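Local coordinates for ganglioside-induced differentiation-associated protein 2 (Homo sapiens, PDB 4UML) that carries a macro domain, a fold that in many relatives recognises ADP-ribose, together with a SEC14-like domain, and probably acts in signalling, at residues I72-N77 with N84-S89. Residues are numbered along the deposited sequence; the frame is centred on the assembly and turned at random.
Sequences IVNTSN and NPVSES
Ser87 reaches from the first turn of helix 85-94 to strand 71-75, where its hydroxyl donates to Asn74 OD1. This is the three-layer alpha-beta-alpha macro domain, and the contact joins an inner strand of its mixed sheet to the N-terminus of the helix that follows. The Ser87 OG to Asn74 OD1 bond is short, 2.6 Å, and uses a lone pair in the plane of the amide, with an angle of 126° at the oxygen. Asn74 gets there because its CG stands anti to the backbone N (chi1 180°), which carries the amide out to the helix while ND2 goes to His128 ND1 on the adjacent strand 125-129. Both ends of that amide are thus bonded, which fixes its flip.

One residue further along the chain, the carbonyl of Thr75 accepts from Asn84 ND2, with Thr75 O and ND2 2.9 Å apart and the bond nearly straight at 158°; the oxygen lies close to the plane of the Asn84 amide, but the nitrogen stands above the plane of the Thr75 carbonyl. Val86 packs beside these polar links, its CG1 4.0 Å from Asn74 OD1.

What positions Asn84 is its place as N-cap: OD1 accepts from Ser87 N at 3.1 Å and, weakly, from Val86 N, while ND2 is also hydrogen-bonded to Asp82 OD2. An alanine here would probably leave the first-turn amides of the helix without their cap and Thr75 O without the amide donor that ties strand to helix. Further out, backbone bonds to Gly166 and Ile127 hold the strand between its neighbours. Thr75 splits its branches: OG1 is hydrogen-bonded to Ile170 O, while the CG2 methyl lies 4.2 Å from Asn84 ND2, the two side chains crossing at about a right angle.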
loop_
_atom_site.group_PDB
_atom_site.type_symbol
_atom_site.label_atom_id
_atom_site.label_comp_id
_atom_site.label_asym_id
_atom_site.label_seq_id
_atom_site.Cartn_x
_atom_site.Cartn_y
_atom_site.Cartn_z
ATOM N N ILE A 72 -1.555 -7.613 2.435
ATOM C CA ILE A 72 -0.489 -6.635 2.531
ATOM C C ILE A 72 0.206 -6.566 1.179
ATOM O O ILE A 72 0.131 -7.501 0.356
ATOM C CB ILE A 72 0.495 -6.886 3.692
ATOM C CG1 ILE A 72 1.230 -8.225 3.524
ATOM C CG2 ILE A 72 -0.202 -6.808 5.029
ATOM C CD1 ILE A 72 2.637 -8.117 3.993
ATOM N N VAL A 73 0.848 -5.434 0.949
ATOM C CA VAL A 73 1.459 -5.120 -0.317
ATOM C C VAL A 73 2.998 -5.186 -0.242
ATOM O O VAL A 73 3.614 -4.612 0.635
ATOM C CB VAL A 73 1.040 -3.728 -0.775
ATOM C CG1 VAL A 73 1.718 -3.376 -2.097
ATOM C CG2 VAL A 73 -0.477 -3.606 -0.898
ATOM N N ASN A 74 3.569 -5.942 -1.162
ATOM C CA ASN A 74 4.987 -6.080 -1.353
ATOM C C ASN A 74 5.340 -5.256 -2.583
ATOM O O ASN A 74 4.554 -5.162 -3.533
ATOM C CB ASN A 74 5.364 -7.540 -1.561
ATOM C CG ASN A 74 6.879 -7.723 -1.778
ATOM O OD1 ASN A 74 7.668 -7.051 -1.160
ATOM N ND2 ASN A 74 7.255 -8.583 -2.703
ATOM N N THR A 75 6.456 -4.554 -2.498
ATOM C CA THR A 75 6.972 -3.771 -3.610
ATOM C C THR A 75 8.286 -4.391 -4.066
ATOM O O THR A 75 9.129 -4.753 -3.220
ATOM C CB THR A 75 7.067 -2.276 -3.279
ATOM O OG1 THR A 75 7.269 -1.542 -4.484
ATOM C CG2 THR A 75 8.171 -1.942 -2.262
ATOM N N SER A 76 8.452 -4.535 -5.385
ATOM C CA SER A 76 9.523 -5.398 -5.906
ATOM C C SER A 76 10.077 -4.937 -7.255
ATOM O O SER A 76 9.883 -3.785 -7.653
ATOM C CB SER A 76 9.000 -6.821 -5.968
ATOM O OG SER A 76 10.034 -7.779 -6.005
ATOM N N ASN A 77 10.784 -5.833 -7.942
ATOM C CA ASN A 77 11.235 -5.569 -9.302
ATOM C C ASN A 77 10.500 -6.491 -10.230
ATOM O O ASN A 77 9.683 -7.322 -9.786
ATOM C CB ASN A 77 12.766 -5.709 -9.435
ATOM C CG ASN A 77 13.282 -7.093 -9.084
ATOM O OD1 ASN A 77 12.535 -8.060 -8.869
ATOM N ND2 ASN A 77 14.582 -7.184 -8.994
ATOM N N ASN A 84 14.767 -5.312 -0.764
ATOM C CA ASN A 84 14.526 -4.005 -0.141
ATOM C C ASN A 84 13.907 -4.252 1.228
ATOM O O ASN A 84 13.462 -5.349 1.513
ATOM C CB ASN A 84 13.648 -3.105 -1.059
ATOM C CG ASN A 84 12.197 -3.569 -1.140
ATOM O OD1 ASN A 84 11.478 -3.512 -0.149
ATOM N ND2 ASN A 84 11.777 -4.058 -2.296
ATOM N N PRO A 85 13.909 -3.258 2.096
ATOM C CA PRO A 85 13.454 -3.472 3.462
ATOM C C PRO A 85 12.029 -4.072 3.580
ATOM O O PRO A 85 11.747 -4.871 4.481
ATOM C CB PRO A 85 13.465 -2.065 4.038
ATOM C CG PRO A 85 14.437 -1.309 3.212
ATOM C CD PRO A 85 14.269 -1.851 1.844
ATOM N N VAL A 86 11.132 -3.684 2.674
ATOM C CA VAL A 86 9.768 -4.183 2.711
ATOM C C VAL A 86 9.757 -5.663 2.391
ATOM O O VAL A 86 9.297 -6.484 3.215
ATOM C CB VAL A 86 8.848 -3.369 1.759
ATOM C CG1 VAL A 86 7.528 -4.091 1.539
ATOM C CG2 VAL A 86 8.621 -1.993 2.338
ATOM N N SER A 87 10.322 -6.017 1.228
ATOM C CA SER A 87 10.385 -7.386 0.764
ATOM C C SER A 87 11.154 -8.301 1.702
ATOM O O SER A 87 10.842 -9.487 1.797
ATOM C CB SER A 87 11.055 -7.472 -0.605
ATOM O OG SER A 87 10.240 -6.883 -1.602
ATOM N N GLU A 88 12.188 -7.770 2.329
ATOM C CA GLU A 88 12.977 -8.575 3.261
ATOM C C GLU A 88 12.100 -9.092 4.414
ATOM O O GLU A 88 12.136 -10.273 4.739
ATOM C CB GLU A 88 14.151 -7.772 3.816
ATOM C CG GLU A 88 15.302 -7.603 2.838
ATOM C CD GLU A 88 16.456 -6.815 3.447
ATOM O OE1 GLU A 88 17.120 -7.371 4.360
ATOM O OE2 GLU A 88 16.696 -5.649 3.020
ATOM N N SER A 89 11.314 -8.212 5.030
ATOM C CA SER A 89 10.408 -8.655 6.120
ATOM C C SER A 89 9.349 -9.592 5.634
ATOM O O SER A 89 9.094 -10.621 6.254
ATOM C CB SER A 89 9.696 -7.484 6.754
ATOM O OG SER A 89 10.652 -6.536 7.103
#